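Local coordinates for protein pilin (PDB 3GLD) that forms the backbone of the streptococcal pilus by head-to-tail stacking of covalently joined subunits, a structure required for adhesion to host cells, aggregation and biofilm formation, at residues A32-N36 with Q189-E195. The protein carries 2 engineered substitutions. Residues are numbered along the deposited sequence; the frame is centred on the assembly and turned at random.
Sequences ALIPN and QYYKASE
Where the two all-beta domains of this pilin meet end to end, L33, P35 and N36 in the loop between strands 18-27 and 37-45 of the N-terminal domain touch Y190, Y191 and E195 in the loop between strands 179-185 and 196-202 of the C-terminal domain. One direct backbone hydrogen bond joins the loops: N36 N gives its proton to Y190 O at 3.0 Å, with an N-H...O angle of 160°. The same oxygen also takes a C-H...O contact from P35 CA at 3.3 Å and a hydrogen bond from N72 ND2, so three donors from the N-terminal domain gather on one carbonyl. N72 grips both loops, since its ND2 reaches I34 O as well and its OD1 accepts from K192 N.

The apolar part is built on Y191. With CG anti to the carbonyl carbon (chi1 -57°), its ring runs alongside P35, both side chains pointing the same way. P35 CB lies 3.7 Å from Y191 CZ, while L33 CB meets the CE1 corner at 3.8 Å. P236, on strand 229-236, also touches both L33 and Y191. The side chains of L33 and E195 slide past each other in opposite directions, L33 CD2 3.9 Å from E195 CB; E195 ends the type II turn that starts at K192. P35 CB also packs against Y190 CB, and Q189 CG sits over the centre of one face of the Y190 ring.

Waters bridge the two loops. One donates to L33 O at 2.7 Å and, at a longer 3.3 Å, to Y191 OH. Another accepts from I34 N and donates to OE1 of E195, whose chain is bent at chi2 (-64°). A third, modelled suspiciously close to N36 O, accepts from Q189 NE2 at 2.8 Å.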
ATOM      1  N   ALA A  32      -3.237   7.310  -3.932  1.00 29.31           N
ATOM      2  CA  ALA A  32      -3.444   6.534  -2.699  1.00 28.83           C
ATOM      3  C   ALA A  32      -2.733   7.146  -1.511  1.00 28.76           C
ATOM      4  O   ALA A  32      -1.625   7.668  -1.652  1.00 29.47           O
ATOM      5  CB  ALA A  32      -2.988   5.086  -2.886  1.00 28.54           C
ATOM      6  N   LEU A  33      -3.377   7.079  -0.346  1.00 28.21           N
ATOM      7  CA  LEU A  33      -2.718   7.284   0.939  1.00 28.07           C
ATOM      8  C   LEU A  33      -1.762   6.120   1.245  1.00 28.30           C
ATOM      9  O   LEU A  33      -2.046   4.969   0.871  1.00 27.52           O
ATOM     10  CB  LEU A  33      -3.750   7.431   2.064  1.00 27.82           C
ATOM     11  CG  LEU A  33      -4.543   8.754   2.167  1.00 28.21           C
ATOM     12  CD1 LEU A  33      -5.558   8.894   1.036  1.00 29.79           C
ATOM     13  CD2 LEU A  33      -5.241   8.816   3.512  1.00 28.50           C
ATOM     14  N   ILE A  34      -0.629   6.430   1.884  1.00 27.89           N
ATOM     15  CA  ILE A  34       0.419   5.428   2.155  1.00 28.75           C
ATOM     16  C   ILE A  34       0.284   5.022   3.620  1.00 28.27           C
ATOM     17  O   ILE A  34       0.373   5.864   4.505  1.00 29.26           O
ATOM     18  CB  ILE A  34       1.871   5.988   1.860  1.00 28.60           C
ATOM     19  CG1 ILE A  34       2.000   6.494   0.410  1.00 28.71           C
ATOM     20  CG2 ILE A  34       2.964   4.972   2.204  1.00 30.08           C
ATOM     21  CD1 ILE A  34       1.667   5.453  -0.686  1.00 28.85           C
ATOM     22  N   PRO A  35       0.063   3.726   3.882  1.00 27.66           N
ATOM     23  CA  PRO A  35      -0.132   3.258   5.263  1.00 28.24           C
ATOM     24  C   PRO A  35       1.145   3.340   6.127  1.00 28.36           C
ATOM     25  O   PRO A  35       2.244   3.200   5.600  1.00 28.82           O
ATOM     26  CB  PRO A  35      -0.573   1.795   5.076  1.00 27.50           C
ATOM     27  CG  PRO A  35       0.005   1.402   3.743  1.00 27.05           C
ATOM     28  CD  PRO A  35      -0.017   2.633   2.902  1.00 27.08           C
ATOM     29  N   ASN A  36       0.974   3.577   7.425  1.00 28.84           N
ATOM     30  CA  ASN A  36       2.052   3.459   8.402  1.00 29.36           C
ATOM     31  C   ASN A  36       2.287   1.978   8.656  1.00 29.32           C
ATOM     32  O   ASN A  36       1.502   1.343   9.348  1.00 29.04           O
ATOM     33  CB  ASN A  36       1.693   4.093   9.753  1.00 29.28           C
ATOM     34  CG  ASN A  36       1.227   5.519   9.652  1.00 28.87           C
ATOM     35  OD1 ASN A  36       0.250   5.887  10.309  1.00 29.13           O
ATOM     36  ND2 ASN A  36       1.917   6.337   8.871  1.00 24.31           N
ATOM     37  N   GLN A 189      -4.406   2.588  12.938  1.00 29.65           N
ATOM     38  CA  GLN A 189      -2.937   2.615  12.976  1.00 29.27           C
ATOM     39  C   GLN A 189      -2.307   2.917  11.606  1.00 28.58           C
ATOM     40  O   GLN A 189      -1.242   3.510  11.539  1.00 28.83           O
ATOM     41  CB  GLN A 189      -2.399   1.306  13.527  1.00 29.59           C
ATOM     42  CG  GLN A 189      -2.650   0.114  12.604  1.00 31.56           C
ATOM     43  CD  GLN A 189      -2.134  -1.175  13.187  1.00 34.77           C
ATOM     44  OE1 GLN A 189      -2.865  -1.886  13.882  1.00 36.75           O
ATOM     45  NE2 GLN A 189      -0.864  -1.481  12.924  1.00 33.66           N
ATOM     46  N   TYR A 190      -2.976   2.515  10.524  1.00 27.42           N
ATOM     47  CA  TYR A 190      -2.460   2.685   9.168  1.00 27.06           C
ATOM     48  C   TYR A 190      -2.663   4.083   8.576  1.00 26.92           C
ATOM     49  O   TYR A 190      -1.886   4.528   7.715  1.00 26.59           O
ATOM     50  CB  TYR A 190      -3.080   1.630   8.225  1.00 27.07           C
ATOM     51  CG  TYR A 190      -2.919   0.203   8.716  1.00 28.25           C
ATOM     52  CD1 TYR A 190      -1.663  -0.409   8.766  1.00 26.76           C
ATOM     53  CD2 TYR A 190      -4.022  -0.531   9.137  1.00 29.34           C
ATOM     54  CE1 TYR A 190      -1.522  -1.717   9.224  1.00 27.73           C
ATOM     55  CE2 TYR A 190      -3.896  -1.841   9.594  1.00 28.27           C
ATOM     56  CZ  TYR A 190      -2.643  -2.427   9.632  1.00 29.11           C
ATOM     57  OH  TYR A 190      -2.544  -3.725  10.081  1.00 27.50           O
ATOM     58  N   TYR A 191      -3.697   4.777   9.048  1.00 26.54           N
ATOM     59  CA  TYR A 191      -4.087   6.071   8.507  1.00 26.75           C
ATOM     60  C   TYR A 191      -4.570   6.969   9.644  1.00 27.29           C
ATOM     61  O   TYR A 191      -5.618   6.717  10.242  1.00 26.75           O
ATOM     62  CB  TYR A 191      -5.198   5.866   7.447  1.00 26.55           C
ATOM     63  CG  TYR A 191      -4.765   4.928   6.347  1.00 25.62           C
ATOM     64  CD1 TYR A 191      -3.859   5.344   5.370  1.00 24.97           C
ATOM     65  CD2 TYR A 191      -5.238   3.616   6.300  1.00 23.45           C
ATOM     66  CE1 TYR A 191      -3.424   4.462   4.369  1.00 24.85           C
ATOM     67  CE2 TYR A 191      -4.811   2.743   5.321  1.00 25.86           C
ATOM     68  CZ  TYR A 191      -3.909   3.174   4.358  1.00 24.78           C
ATOM     69  OH  TYR A 191      -3.504   2.319   3.372  1.00 25.17           O
ATOM     70  N   LYS A 192      -3.795   8.007   9.948  1.00 27.96           N
ATOM     71  CA  LYS A 192      -4.004   8.786  11.168  1.00 29.17           C
ATOM     72  C   LYS A 192      -5.012   9.890  10.974  1.00 28.78           C
ATOM     73  O   LYS A 192      -5.327  10.266   9.843  1.00 28.91           O
ATOM     74  CB  LYS A 192      -2.681   9.386  11.668  1.00 29.40           C
ATOM     75  CG  LYS A 192      -1.634   8.348  12.073  1.00 33.50           C
ATOM     76  CD  LYS A 192      -1.979   7.663  13.399  1.00 38.54           C
ATOM     77  CE  LYS A 192      -0.770   6.877  13.935  1.00 41.58           C
ATOM     78  NZ  LYS A 192      -0.988   6.376  15.334  1.00 42.70           N
ATOM     79  N   ALA A 193      -5.492  10.423  12.086  1.00 29.50           N
ATOM     80  CA  ALA A 193      -6.411  11.548  12.067  1.00 29.86           C
ATOM     81  C   ALA A 193      -5.809  12.673  11.237  1.00 30.64           C
ATOM     82  O   ALA A 193      -4.585  12.856  11.216  1.00 30.62           O
ATOM     83  CB  ALA A 193      -6.699  12.011  13.469  1.00 29.79           C
ATOM     84  N   SER A 194      -6.675  13.388  10.518  1.00 31.13           N
ATOM     85  CA  SER A 194      -6.305  14.572   9.740  1.00 31.68           C
ATOM     86  C   SER A 194      -5.698  14.304   8.373  1.00 31.75           C
ATOM     87  O   SER A 194      -5.590  15.238   7.577  1.00 31.90           O
ATOM     88  CB  SER A 194      -5.414  15.533  10.548  1.00 32.18           C
ATOM     89  OG  SER A 194      -6.229  16.351  11.364  1.00 34.67           O
ATOM     90  N   GLU A 195      -5.302  13.050   8.090  1.00 31.21           N
ATOM     91  CA  GLU A 195      -4.998  12.644   6.713  1.00 30.64           C
ATOM     92  C   GLU A 195      -6.187  12.998   5.816  1.00 29.18           C
ATOM     93  O   GLU A 195      -7.308  12.873   6.237  1.00 29.11           O
ATOM     94  CB  GLU A 195      -4.730  11.140   6.627  1.00 31.36           C
ATOM     95  CG  GLU A 195      -3.330  10.746   7.072  1.00 33.92           C
ATOM     96  CD  GLU A 195      -2.257  11.327   6.161  1.00 37.74           C
ATOM     97  OE1 GLU A 195      -2.225  10.949   4.962  1.00 39.34           O
ATOM     98  OE2 GLU A 195      -1.448  12.161   6.650  1.00 37.27           O
TER
HETATM   99  O   HOH W   1      -4.481   3.760   0.574  1.00 26.54           O
HETATM  100  O   HOH W   2      -0.589   9.105   3.045  1.00 37.53           O
HETATM  101  O   HOH W   3       1.080  -0.212  11.284  1.00 36.51           O